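Local coordinates for malate synthase (Haloferax volcanii, PDB 3OYZ), which condenses acetyl-CoA with glyoxylate and hydrolyses the malyl-CoA formed to malate and CoA, a magnesium-dependent step of the glyoxylate cycle, at residues Asn50-Ala55 against Trp387-Tyr392; Met350-Ala355 against Ile364-Ser369; Tyr193-Arg198 against Thr391-Met396. One frame throughout, in Å; residues are numbered along the deposited sequence. Where two conformers were deposited one is given.

The helix 389-395 ties the three contacts together. Contact 1 sets its N-terminus against the loop that follows barrel strand 45-49, contact 3 packs its later turns on helix 190-197, and the two share Thr391 and Tyr392. Contact 2 joins helix 343-358 to strand 364-369, both of which precede helix 389-395 in the chain; it touches contact 1 through Phe353 and contact 3 through Met350. Centres lie about 12 Å apart for contacts 1 and 2 and for contacts 1 and 3, and about 16 Å for contacts 2 and 3. Contacts 1 and 3 set helix 389-395 against the barrel and contact 2 packs elements behind it, consistent with placing Asp388, the predicted proton acceptor, at acetyl-CoA.

Contact 1 (Asn50-Ala55 against Trp387-Tyr392). With ACO (acetyl coenzyme *a), chain B.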
loop_
_atom_site.group_PDB
_atom_site.type_symbol
_atom_site.label_atom_id
_atom_site.label_comp_id
_atom_site.label_asym_id
_atom_site.label_seq_id
_atom_site.Cartn_x
_atom_site.Cartn_y
_atom_site.Cartn_z
ATOM N N ASN A 50 10.103 -28.702 -8.240
ATOM C CA ASN A 50 9.306 -29.460 -9.168
ATOM C C ASN A 50 8.235 -28.720 -9.940
ATOM O O ASN A 50 7.513 -29.345 -10.724
ATOM C CB ASN A 50 8.699 -30.680 -8.471
ATOM C CG ASN A 50 8.745 -31.940 -9.383
ATOM O OD1 ASN A 50 9.753 -32.194 -10.065
ATOM N ND2 ASN A 50 7.674 -32.703 -9.397
ATOM N N GLU A 51 8.124 -27.406 -9.709
ATOM C CA GLU A 51 7.090 -26.625 -10.386
ATOM C C GLU A 51 7.732 -25.832 -11.503
ATOM O O GLU A 51 8.305 -26.489 -12.404
ATOM C CB GLU A 51 6.321 -25.710 -9.409
ATOM C CG GLU A 51 5.046 -25.164 -10.054
ATOM C CD GLU A 51 4.867 -23.661 -9.855
ATOM O OE1 GLU A 51 5.859 -22.940 -9.729
ATOM O OE2 GLU A 51 3.747 -23.135 -9.917
ATOM N N ASP A 52 7.719 -24.488 -11.468
ATOM C CA ASP A 52 8.112 -23.734 -12.675
ATOM C C ASP A 52 9.577 -23.879 -13.140
ATOM O O ASP A 52 9.887 -23.581 -14.289
ATOM C CB ASP A 52 7.578 -22.304 -12.783
ATOM C CG ASP A 52 6.046 -22.293 -13.074
ATOM O OD1 ASP A 52 5.417 -23.371 -13.227
ATOM O OD2 ASP A 52 5.398 -21.252 -13.266
ATOM N N ALA A 53 10.465 -24.331 -12.276
ATOM C CA ALA A 53 11.848 -24.589 -12.715
ATOM C C ALA A 53 12.000 -25.785 -13.647
ATOM O O ALA A 53 13.004 -25.879 -14.364
ATOM C CB ALA A 53 12.756 -24.766 -11.503
ATOM N N THR A 54 10.978 -26.642 -13.672
ATOM C CA THR A 54 10.991 -27.974 -14.273
ATOM C C THR A 54 9.917 -28.071 -15.349
ATOM O O THR A 54 8.745 -27.716 -15.152
ATOM C CB THR A 54 10.835 -29.062 -13.215
ATOM O OG1 THR A 54 11.844 -28.831 -12.230
ATOM C CG2 THR A 54 11.021 -30.442 -13.802
ATOM N N ALA A 55 10.320 -28.539 -16.531
ATOM C CA ALA A 55 9.358 -28.756 -17.603
ATOM C C ALA A 55 8.304 -29.741 -17.129
ATOM O O ALA A 55 8.625 -30.668 -16.391
ATOM C CB ALA A 55 10.073 -29.241 -18.878
ATOM N N TRP A 387 13.822 -16.825 -17.995
ATOM C CA TRP A 387 12.475 -17.135 -18.466
ATOM C C TRP A 387 12.021 -18.524 -18.011
ATOM O O TRP A 387 12.785 -19.517 -18.059
ATOM C CB TRP A 387 12.308 -17.098 -19.988
ATOM C CG TRP A 387 12.098 -15.710 -20.517
ATOM C CD1 TRP A 387 12.976 -14.687 -20.412
ATOM C CD2 TRP A 387 10.986 -15.211 -21.276
ATOM N NE1 TRP A 387 12.480 -13.566 -21.041
ATOM C CE2 TRP A 387 11.239 -13.854 -21.538
ATOM C CE3 TRP A 387 9.762 -15.752 -21.687
ATOM C CZ2 TRP A 387 10.338 -13.043 -22.236
ATOM C CZ3 TRP A 387 8.885 -14.949 -22.390
ATOM C CH2 TRP A 387 9.171 -13.611 -22.650
ATOM N N ASP A 388 10.768 -18.545 -17.548
ATOM C CA ASP A 388 10.006 -19.760 -17.360
ATOM C C ASP A 388 8.532 -19.518 -17.686
ATOM O O ASP A 388 8.196 -18.460 -18.232
ATOM C CB ASP A 388 10.304 -20.404 -16.005
ATOM C CG ASP A 388 9.880 -19.566 -14.805
ATOM O OD1 ASP A 388 9.009 -18.669 -14.897
ATOM O OD2 ASP A 388 10.390 -19.892 -13.709
ATOM N N GLU A 389 7.697 -20.521 -17.407
ATOM C CA GLU A 389 6.289 -20.569 -17.807
ATOM C C GLU A 389 5.560 -19.325 -17.269
ATOM O O GLU A 389 4.766 -18.732 -17.985
ATOM C CB GLU A 389 5.639 -21.858 -17.283
ATOM C CG GLU A 389 4.136 -21.984 -17.512
ATOM C CD GLU A 389 3.736 -22.047 -18.985
ATOM O OE1 GLU A 389 4.591 -22.242 -19.866
ATOM O OE2 GLU A 389 2.544 -21.915 -19.292
ATOM N N ALA A 390 5.920 -18.911 -16.060
ATOM C CA ALA A 390 5.356 -17.678 -15.466
ATOM C C ALA A 390 5.705 -16.465 -16.339
ATOM O O ALA A 390 4.889 -15.587 -16.590
ATOM C CB ALA A 390 5.886 -17.500 -14.047
ATOM N N THR A 391 6.959 -16.390 -16.768
ATOM C CA THR A 391 7.405 -15.269 -17.563
ATOM C C THR A 391 6.617 -15.231 -18.872
ATOM O O THR A 391 6.229 -14.165 -19.388
ATOM C CB THR A 391 8.918 -15.413 -17.953
ATOM O OG1 THR A 391 9.663 -15.953 -16.866
ATOM C CG2 THR A 391 9.515 -14.084 -18.380
ATOM N N TYR A 392 6.491 -16.413 -19.465
ATOM C CA TYR A 392 5.674 -16.553 -20.629
ATOM C C TYR A 392 4.248 -16.047 -20.368
ATOM O O TYR A 392 3.693 -15.262 -21.147
ATOM C CB TYR A 392 5.668 -18.057 -20.941
ATOM C CG TYR A 392 4.725 -18.403 -22.035
ATOM C CD1 TYR A 392 5.049 -18.108 -23.351
ATOM C CD2 TYR A 392 3.520 -19.040 -21.776
ATOM C CE1 TYR A 392 4.202 -18.427 -24.378
ATOM C CE2 TYR A 392 2.633 -19.331 -22.807
ATOM C CZ TYR A 392 2.994 -19.025 -24.106
ATOM O OH TYR A 392 2.174 -19.325 -25.168
HETATM N N1A ACO B . 20.610 -24.784 -9.155
HETATM C C2A ACO B . 21.705 -25.563 -9.243
HETATM N N3A ACO B . 22.736 -25.220 -10.035
HETATM C C4A ACO B . 22.740 -24.100 -10.803
HETATM C C5A ACO B . 21.552 -23.224 -10.724
HETATM C C6A ACO B . 20.429 -23.647 -9.865
HETATM N N6A ACO B . 19.337 -22.837 -9.861
HETATM N N7A ACO B . 21.755 -22.190 -11.550
HETATM C C8A ACO B . 22.962 -22.387 -12.133
HETATM N N9A ACO B . 23.565 -23.484 -11.656
HETATM C C1B ACO B . 24.924 -23.941 -12.093
HETATM C C2B ACO B . 25.045 -23.678 -13.588
HETATM O O2B ACO B . 24.494 -24.788 -14.296
HETATM C C3B ACO B . 26.536 -23.491 -13.782
HETATM O O3B ACO B . 27.025 -24.835 -13.752
HETATM P P3B ACO B . 28.432 -25.373 -14.420
HETATM O O7A ACO B . 29.265 -25.479 -13.152
HETATM O O8A ACO B . 28.739 -24.252 -15.390
HETATM O O9A ACO B . 28.118 -26.676 -15.122
HETATM C C4B ACO B . 26.934 -22.767 -12.506
HETATM O O4B ACO B . 25.997 -23.184 -11.503
HETATM C C5B ACO B . 26.811 -21.255 -12.653
HETATM O O5B ACO B . 25.644 -21.008 -13.440
HETATM P P1A ACO B . 25.322 -19.567 -14.067
HETATM O O1A ACO B . 26.257 -19.129 -15.149
HETATM O O2A ACO B . 25.291 -18.652 -12.878
HETATM O O3A ACO B . 23.860 -19.567 -14.720
HETATM P P2A ACO B . 23.544 -20.288 -16.116
HETATM O O4A ACO B . 24.292 -21.563 -15.894
HETATM O O5A ACO B . 23.629 -19.230 -17.197
HETATM O O6A ACO B . 21.953 -20.626 -16.115
HETATM C CBP ACO B . 19.595 -20.394 -15.451
HETATM C CCP ACO B . 20.905 -19.688 -15.822
HETATM C CDP ACO B . 19.118 -21.291 -16.592
HETATM C CEP ACO B . 18.548 -19.305 -15.258
HETATM C CAP ACO B . 19.734 -21.288 -14.213
HETATM O OAP ACO B . 20.415 -20.478 -13.264
HETATM C C9P ACO B . 18.417 -21.726 -13.606
HETATM O O9P ACO B . 17.720 -22.565 -14.186
HETATM N N8P ACO B . 18.063 -21.131 -12.454
HETATM C C7P ACO B . 16.815 -21.516 -11.808
HETATM C C6P ACO B . 15.563 -20.980 -12.520
HETATM C C5P ACO B . 14.417 -21.245 -11.561
HETATM O O5P ACO B . 14.641 -21.774 -10.474
HETATM N N4P ACO B . 13.221 -20.816 -11.962
HETATM C C3P ACO B . 12.001 -20.928 -11.182
HETATM C C2P ACO B . 12.027 -20.017 -9.951
HETATM S S1P ACO B . 11.341 -18.541 -10.642
HETATM C C ACO B . 9.665 -18.683 -10.735
HETATM O O ACO B . 9.076 -19.743 -10.655
HETATM C CH3 ACO B . 8.900 -17.419 -10.982
HETATM O O HOH W 1 8.651 -23.335 -16.704
#
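Asp388 and Asp52 meet beside the thioester of acetyl-CoA. Asp388 OD1 faces the acetyl methyl CH3 of acetyl-CoA at 4.1 Å, consistent with its predicted role as proton acceptor, and Asp52 CB lies 3.7 Å from the acetyl oxygen O. Between the two acids, Asp388 CB rests 3.6 Å from Asp52 O, while Asp52 OD2 reaches toward the start of the helix, 3.9 Å from Ala390 CB. A water bridges the segments, donating to Asp52 O at 2.7 Å and accepting from Glu389 N at 3.1 Å.

The next shell fixes these groups. Asp388 and Thr391 form a capping box: Asp388 N gives a nearly straight bond (175°) to Thr391 OG1 at 2.9 Å, and Asp388 OD1 takes a weak one from Ala390 N. A chi1 of 65° puts OD1 where it can cap Ala390 N while still facing the acetyl methyl, and OD2 beside C3P and the thioester carbon. Replacing Asp388 by an alanine is likely to leave the acetyl methyl without the carboxylate that faces it and to cost Ala390 N its weak capping bond. The N-H of Asp52, a magnesium-binding residue, bonds to Glu51 OE1 from above the carboxylate plane, and Glu51 in turn salt-bridges Arg84, which binds glyoxylate.

The loop 50-55 links barrel strand 45-49 to helix 59-73. Facing it, helix 389-395 follows strand 382-387 directly, with Ala390 against Asp192 of helix 190-197 and Glu389 against Phe353 of helix 343-358.

Contact 2 (Met350-Ala355 against Ile364-Ser369); sequences MEEFEA and IAMTQS
The helical turns carrying Glu352 and Phe353 run at 153° to the strand carrying Ile364 and Met366, nearly antiparallel, with the axes 10.5 Å apart at closest approach. Met366 spans much of that gap. Its chain runs out straight and then bends at the thioether (chi3 -76°), which brings the methyl CE back against the helix, 4.0 Å from Phe353 CB and 3.8 Å from Phe353 N.

Glu352 comes from the opposite direction. Its chain is extended, with CG anti to the backbone N (chi1 176°), and the end of Met366 lies over one face of its carboxylate: Met366 CE sits 3.6 Å from Glu352 CD, and Met366 CG sits 3.6 Å from Glu352 OE1. CG, SD and CE of Met366 are all on that side of the carboxylate plane. The contact is packing of apolar atoms over a flat polar group. Glu352 is exposed and borders the contact, whereas Phe353, Ile364 and Met366 are buried. Ile364 adds a looser touch, its CD1 meeting Phe353 CD1 obliquely at 4.4 Å.

The far end of the phenylalanine ring turns to the active-site side, where Phe353 CE1 packs against Asp388 CA. Strand 364-369 pairs antiparallel with strand 382-387 through backbone bonds between Ile364 and Trp387 and between Met366 and Arg385. The side chain of Trp387 packs on both Phe353 and Met366. Helix 343-358 is thus held against this two-stranded sheet and, through Phe353 and Met350, against helix 389-395.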
loop_
_atom_site.group_PDB
_atom_site.type_symbol
_atom_site.label_atom_id
_atom_site.label_comp_id
_atom_site.label_asym_id
_atom_site.label_seq_id
_atom_site.Cartn_x
_atom_site.Cartn_y
_atom_site.Cartn_z
ATOM N N MET A 350 8.033 -15.418 -26.807
ATOM C CA MET A 350 7.113 -16.444 -26.328
ATOM C C MET A 350 7.275 -17.801 -27.034
ATOM O O MET A 350 7.345 -18.849 -26.368
ATOM C CB MET A 350 5.673 -15.916 -26.383
ATOM C CG MET A 350 5.285 -14.924 -25.262
ATOM S SD MET A 350 3.594 -14.278 -25.382
ATOM C CE MET A 350 2.618 -15.778 -25.484
ATOM N N GLU A 351 7.338 -17.764 -28.366
ATOM C CA GLU A 351 7.621 -18.943 -29.216
ATOM C C GLU A 351 8.978 -19.573 -28.928
ATOM O O GLU A 351 9.049 -20.777 -28.670
ATOM C CB GLU A 351 7.450 -18.628 -30.698
ATOM C CG GLU A 351 5.969 -18.494 -31.076
ATOM C CD GLU A 351 5.723 -17.733 -32.374
ATOM O OE1 GLU A 351 4.549 -17.606 -32.772
ATOM O OE2 GLU A 351 6.667 -17.229 -33.020
ATOM N N GLU A 352 10.017 -18.737 -28.867
ATOM C CA GLU A 352 11.323 -19.158 -28.344
ATOM C C GLU A 352 11.241 -19.862 -26.982
ATOM O O GLU A 352 11.863 -20.910 -26.783
ATOM C CB GLU A 352 12.355 -18.014 -28.298
ATOM C CG GLU A 352 13.682 -18.480 -27.656
ATOM C CD GLU A 352 14.769 -17.428 -27.418
ATOM O OE1 GLU A 352 15.722 -17.781 -26.677
ATOM O OE2 GLU A 352 14.713 -16.284 -27.932
ATOM N N PHE A 353 10.496 -19.305 -26.023
ATOM C CA PHE A 353 10.382 -19.974 -24.721
ATOM C C PHE A 353 9.620 -21.305 -24.798
ATOM O O PHE A 353 10.041 -22.295 -24.179
ATOM C CB PHE A 353 9.775 -19.096 -23.602
ATOM C CG PHE A 353 9.414 -19.901 -22.394
ATOM C CD1 PHE A 353 10.388 -20.236 -21.462
ATOM C CD2 PHE A 353 8.146 -20.455 -22.282
ATOM C CE1 PHE A 353 10.098 -21.033 -20.382
ATOM C CE2 PHE A 353 7.827 -21.253 -21.216
ATOM C CZ PHE A 353 8.808 -21.560 -20.266
ATOM N N GLU A 354 8.478 -21.268 -25.487
ATOM C CA GLU A 354 7.566 -22.381 -25.816
ATOM C C GLU A 354 8.346 -23.625 -26.310
ATOM O O GLU A 354 8.197 -24.724 -25.743
ATOM C CB GLU A 354 6.589 -21.825 -26.867
ATOM C CG GLU A 354 5.257 -22.506 -27.206
ATOM C CD GLU A 354 4.392 -21.646 -28.162
ATOM O OE1 GLU A 354 4.756 -21.416 -29.344
ATOM O OE2 GLU A 354 3.313 -21.162 -27.743
ATOM N N ALA A 355 9.174 -23.430 -27.343
ATOM C CA ALA A 355 10.118 -24.416 -27.887
ATOM C C ALA A 355 11.113 -24.976 -26.849
ATOM O O ALA A 355 11.296 -26.197 -26.760
ATOM C CB ALA A 355 10.849 -23.828 -29.107
ATOM N N ILE A 364 15.331 -20.964 -18.657
ATOM C CA ILE A 364 16.371 -20.613 -19.643
ATOM C C ILE A 364 16.739 -19.148 -19.467
ATOM O O ILE A 364 15.907 -18.340 -19.032
ATOM C CB ILE A 364 15.897 -20.876 -21.093
ATOM C CG1 ILE A 364 14.774 -19.914 -21.526
ATOM C CG2 ILE A 364 15.446 -22.336 -21.229
ATOM C CD1 ILE A 364 14.465 -19.884 -23.031
ATOM N N ALA A 365 17.986 -18.801 -19.768
ATOM C CA ALA A 365 18.362 -17.391 -19.816
ATOM C C ALA A 365 18.064 -16.956 -21.256
ATOM O O ALA A 365 18.562 -17.582 -22.192
ATOM C CB ALA A 365 19.850 -17.174 -19.408
ATOM N N MET A 366 17.183 -15.979 -21.453
ATOM C CA MET A 366 16.907 -15.459 -22.787
ATOM C C MET A 366 17.652 -14.144 -22.967
ATOM O O MET A 366 17.893 -13.431 -21.984
ATOM C CB MET A 366 15.418 -15.251 -23.008
ATOM C CG MET A 366 15.041 -15.004 -24.452
ATOM S SD MET A 366 13.241 -15.030 -24.484
ATOM C CE MET A 366 12.894 -16.790 -24.368
ATOM N N THR A 367 18.013 -13.847 -24.217
ATOM C CA THR A 367 19.029 -12.838 -24.533
ATOM C C THR A 367 18.541 -11.800 -25.536
ATOM O O THR A 367 17.938 -12.143 -26.552
ATOM C CB THR A 367 20.332 -13.514 -25.011
ATOM O OG1 THR A 367 20.996 -14.111 -23.887
ATOM C CG2 THR A 367 21.263 -12.513 -25.634
ATOM N N GLN A 368 18.756 -10.530 -25.203
ATOM C CA GLN A 368 18.654 -9.434 -26.167
ATOM C C GLN A 368 20.077 -8.890 -26.377
ATOM O O GLN A 368 20.770 -8.561 -25.401
ATOM C CB GLN A 368 17.691 -8.334 -25.695
ATOM C CG GLN A 368 16.463 -8.884 -24.974
ATOM C CD GLN A 368 15.735 -7.859 -24.122
ATOM O OE1 GLN A 368 16.294 -7.274 -23.188
ATOM N NE2 GLN A 368 14.460 -7.666 -24.432
ATOM N N SER A 369 20.488 -8.852 -27.648
ATOM C CA SER A 369 21.811 -8.460 -28.177
ATOM C C SER A 369 21.745 -7.212 -29.082
ATOM O O SER A 369 20.812 -7.067 -29.891
ATOM C CB SER A 369 22.437 -9.631 -28.959
ATOM O OG SER A 369 22.576 -10.822 -28.191
#

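Contact 3 (Tyr193-Arg198 against Thr391-Met396). With K (potassium ion), chain F.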
loop_
_atom_site.group_PDB
_atom_site.type_symbol
_atom_site.label_atom_id
_atom_site.label_comp_id
_atom_site.label_asym_id
_atom_site.label_seq_id
_atom_site.Cartn_x
_atom_site.Cartn_y
_atom_site.Cartn_z
ATOM N N TYR A 193 2.446 -13.168 -10.183
ATOM C CA TYR A 193 1.585 -12.122 -9.640
ATOM C C TYR A 193 1.333 -11.059 -10.682
ATOM O O TYR A 193 0.206 -10.607 -10.866
ATOM C CB TYR A 193 2.300 -11.516 -8.432
ATOM C CG TYR A 193 1.509 -10.425 -7.720
ATOM C CD1 TYR A 193 0.510 -10.768 -6.811
ATOM C CD2 TYR A 193 1.804 -9.073 -7.926
ATOM C CE1 TYR A 193 -0.215 -9.734 -6.113
ATOM C CE2 TYR A 193 1.119 -8.078 -7.248
ATOM C CZ TYR A 193 0.156 -8.411 -6.309
ATOM O OH TYR A 193 -0.483 -7.327 -5.717
ATOM N N THR A 194 2.369 -10.667 -11.423
ATOM C CA THR A 194 2.227 -9.737 -12.560
ATOM C C THR A 194 1.184 -10.171 -13.537
ATOM O O THR A 194 0.369 -9.341 -13.986
ATOM C CB THR A 194 3.558 -9.607 -13.329
ATOM O OG1 THR A 194 4.446 -8.977 -12.422
ATOM C CG2 THR A 194 3.462 -8.677 -14.615
ATOM N N LYS A 195 1.212 -11.474 -13.837
ATOM C CA LYS A 195 0.223 -12.158 -14.664
ATOM C C LYS A 195 -1.201 -11.997 -14.102
ATOM O O LYS A 195 -2.152 -11.563 -14.744
ATOM C CB LYS A 195 0.621 -13.645 -14.746
ATOM C CG LYS A 195 -0.456 -14.628 -15.259
ATOM C CD LYS A 195 -0.030 -16.102 -15.298
ATOM C CE LYS A 195 0.046 -16.871 -13.983
ATOM N NZ LYS A 195 -0.997 -16.431 -13.019
ATOM N N ASP A 196 -1.335 -12.386 -12.838
ATOM C CA ASP A 196 -2.649 -12.388 -12.186
ATOM C C ASP A 196 -3.201 -10.981 -12.097
ATOM O O ASP A 196 -4.397 -10.785 -12.247
ATOM C CB ASP A 196 -2.529 -13.103 -10.808
ATOM C CG ASP A 196 -3.922 -13.218 -10.094
ATOM O OD1 ASP A 196 -4.718 -14.059 -10.543
ATOM O OD2 ASP A 196 -4.269 -12.469 -9.142
ATOM N N MET A 197 -2.349 -9.980 -11.854
ATOM C CA MET A 197 -2.740 -8.588 -11.753
ATOM C C MET A 197 -2.923 -7.966 -13.154
ATOM O O MET A 197 -3.499 -6.844 -13.233
ATOM C CB MET A 197 -1.714 -7.783 -10.905
ATOM C CG MET A 197 -1.595 -8.322 -9.393
ATOM S SD MET A 197 -3.111 -7.653 -8.535
ATOM C CE MET A 197 -2.473 -6.011 -8.162
ATOM N N ARG A 198 -2.494 -8.666 -14.221
ATOM C CA ARG A 198 -2.594 -8.118 -15.604
ATOM C C ARG A 198 -1.716 -6.874 -15.801
ATOM O O ARG A 198 -2.064 -5.969 -16.543
ATOM C CB ARG A 198 -4.021 -7.893 -16.153
ATOM C CG ARG A 198 -4.882 -9.154 -15.957
ATOM C CD ARG A 198 -6.212 -9.241 -16.677
ATOM N NE ARG A 198 -7.012 -8.046 -16.487
ATOM C CZ ARG A 198 -8.087 -7.789 -17.232
ATOM N NH1 ARG A 198 -8.451 -8.648 -18.192
ATOM N NH2 ARG A 198 -8.769 -6.674 -17.032
ATOM N N THR A 391 6.959 -16.390 -16.768
ATOM C CA THR A 391 7.405 -15.269 -17.563
ATOM C C THR A 391 6.617 -15.231 -18.872
ATOM O O THR A 391 6.229 -14.165 -19.388
ATOM C CB THR A 391 8.918 -15.413 -17.953
ATOM O OG1 THR A 391 9.663 -15.953 -16.866
ATOM C CG2 THR A 391 9.515 -14.084 -18.380
ATOM N N TYR A 392 6.491 -16.413 -19.465
ATOM C CA TYR A 392 5.674 -16.553 -20.629
ATOM C C TYR A 392 4.248 -16.047 -20.368
ATOM O O TYR A 392 3.693 -15.262 -21.147
ATOM C CB TYR A 392 5.668 -18.057 -20.941
ATOM C CG TYR A 392 4.725 -18.403 -22.035
ATOM C CD1 TYR A 392 5.049 -18.108 -23.351
ATOM C CD2 TYR A 392 3.520 -19.040 -21.776
ATOM C CE1 TYR A 392 4.202 -18.427 -24.378
ATOM C CE2 TYR A 392 2.633 -19.331 -22.807
ATOM C CZ TYR A 392 2.994 -19.025 -24.106
ATOM O OH TYR A 392 2.174 -19.325 -25.168
ATOM N N GLN A 393 3.587 -16.550 -19.312
ATOM C CA GLN A 393 2.204 -16.125 -19.035
ATOM C C GLN A 393 2.143 -14.599 -18.849
ATOM O O GLN A 393 1.293 -13.883 -19.442
ATOM C CB GLN A 393 1.749 -16.871 -17.751
ATOM C CG GLN A 393 1.530 -18.354 -17.946
ATOM C CD GLN A 393 0.498 -18.621 -19.050
ATOM O OE1 GLN A 393 -0.413 -17.816 -19.298
ATOM N NE2 GLN A 393 0.662 -19.745 -19.751
ATOM N N ALA A 394 3.080 -14.060 -18.065
ATOM C CA ALA A 394 3.096 -12.596 -17.859
ATOM C C ALA A 394 3.306 -11.754 -19.096
ATOM O O ALA A 394 2.732 -10.661 -19.217
ATOM C CB ALA A 394 4.116 -12.160 -16.771
ATOM N N ALA A 395 4.176 -12.230 -19.996
ATOM C CA ALA A 395 4.452 -11.500 -21.255
ATOM C C ALA A 395 3.220 -11.401 -22.157
ATOM O O ALA A 395 3.176 -10.558 -23.023
ATOM C CB ALA A 395 5.576 -12.202 -22.080
ATOM N N MET A 396 2.255 -12.304 -22.026
ATOM C CA MET A 396 1.126 -12.404 -22.952
ATOM C C MET A 396 0.123 -11.260 -22.764
ATOM O O MET A 396 -0.708 -11.013 -23.632
ATOM C CB MET A 396 0.423 -13.732 -22.703
ATOM C CG MET A 396 -0.537 -14.106 -23.825
ATOM S SD MET A 396 -1.089 -15.789 -23.547
ATOM C CE MET A 396 0.244 -16.517 -22.583
HETATM K K K F . -5.738 -5.872 -12.081
#
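Thr194 OG1, gripped by Glu190 O one turn back and by Trp209 NE1, belongs to a residue whose methyl faces the other helix: Thr194 CG2 lies 4.1 Å from Ala394 CB. This is a helix-helix contact between helix 190-197, attached to the TIM barrel just after strand 183-188, and helix 389-395 of the C-terminal part. The two segments cross at 29°, with axes 8.2 Å apart.

The small Ala394 allows the closeness. Lys195 CB meets Ala394 CA at 4.1 Å, and Lys195 CA comes within 4.3 Å of Ala394 CA. Beyond CB the lysine lies side by side with Gln393, both pointing the same way. Its course is modelled in two conformers and its closest approach to Gln393 is doubtful. Lys195 has CG anti to the backbone N (chi1 165°) and bends further out; in the conformer given, NZ leads away from helix 389-395 toward Asp192, a magnesium-binding residue, but the ion pair is long and weak and the placement doubtful. Gln393 NE2 turns back along its own helix to Glu389 OE2.

Helix 190-197 closes with a Schellman motif at Arg198, where phi turns positive (65°) and two bonds lead back into the last turn. Next to that turn is the trimer interface: Met197 O binds, at 2.7 Å, a potassium ion whose site also draws on Ser217 OG, Ser221 OG and Gly252 O of a neighbouring subunit.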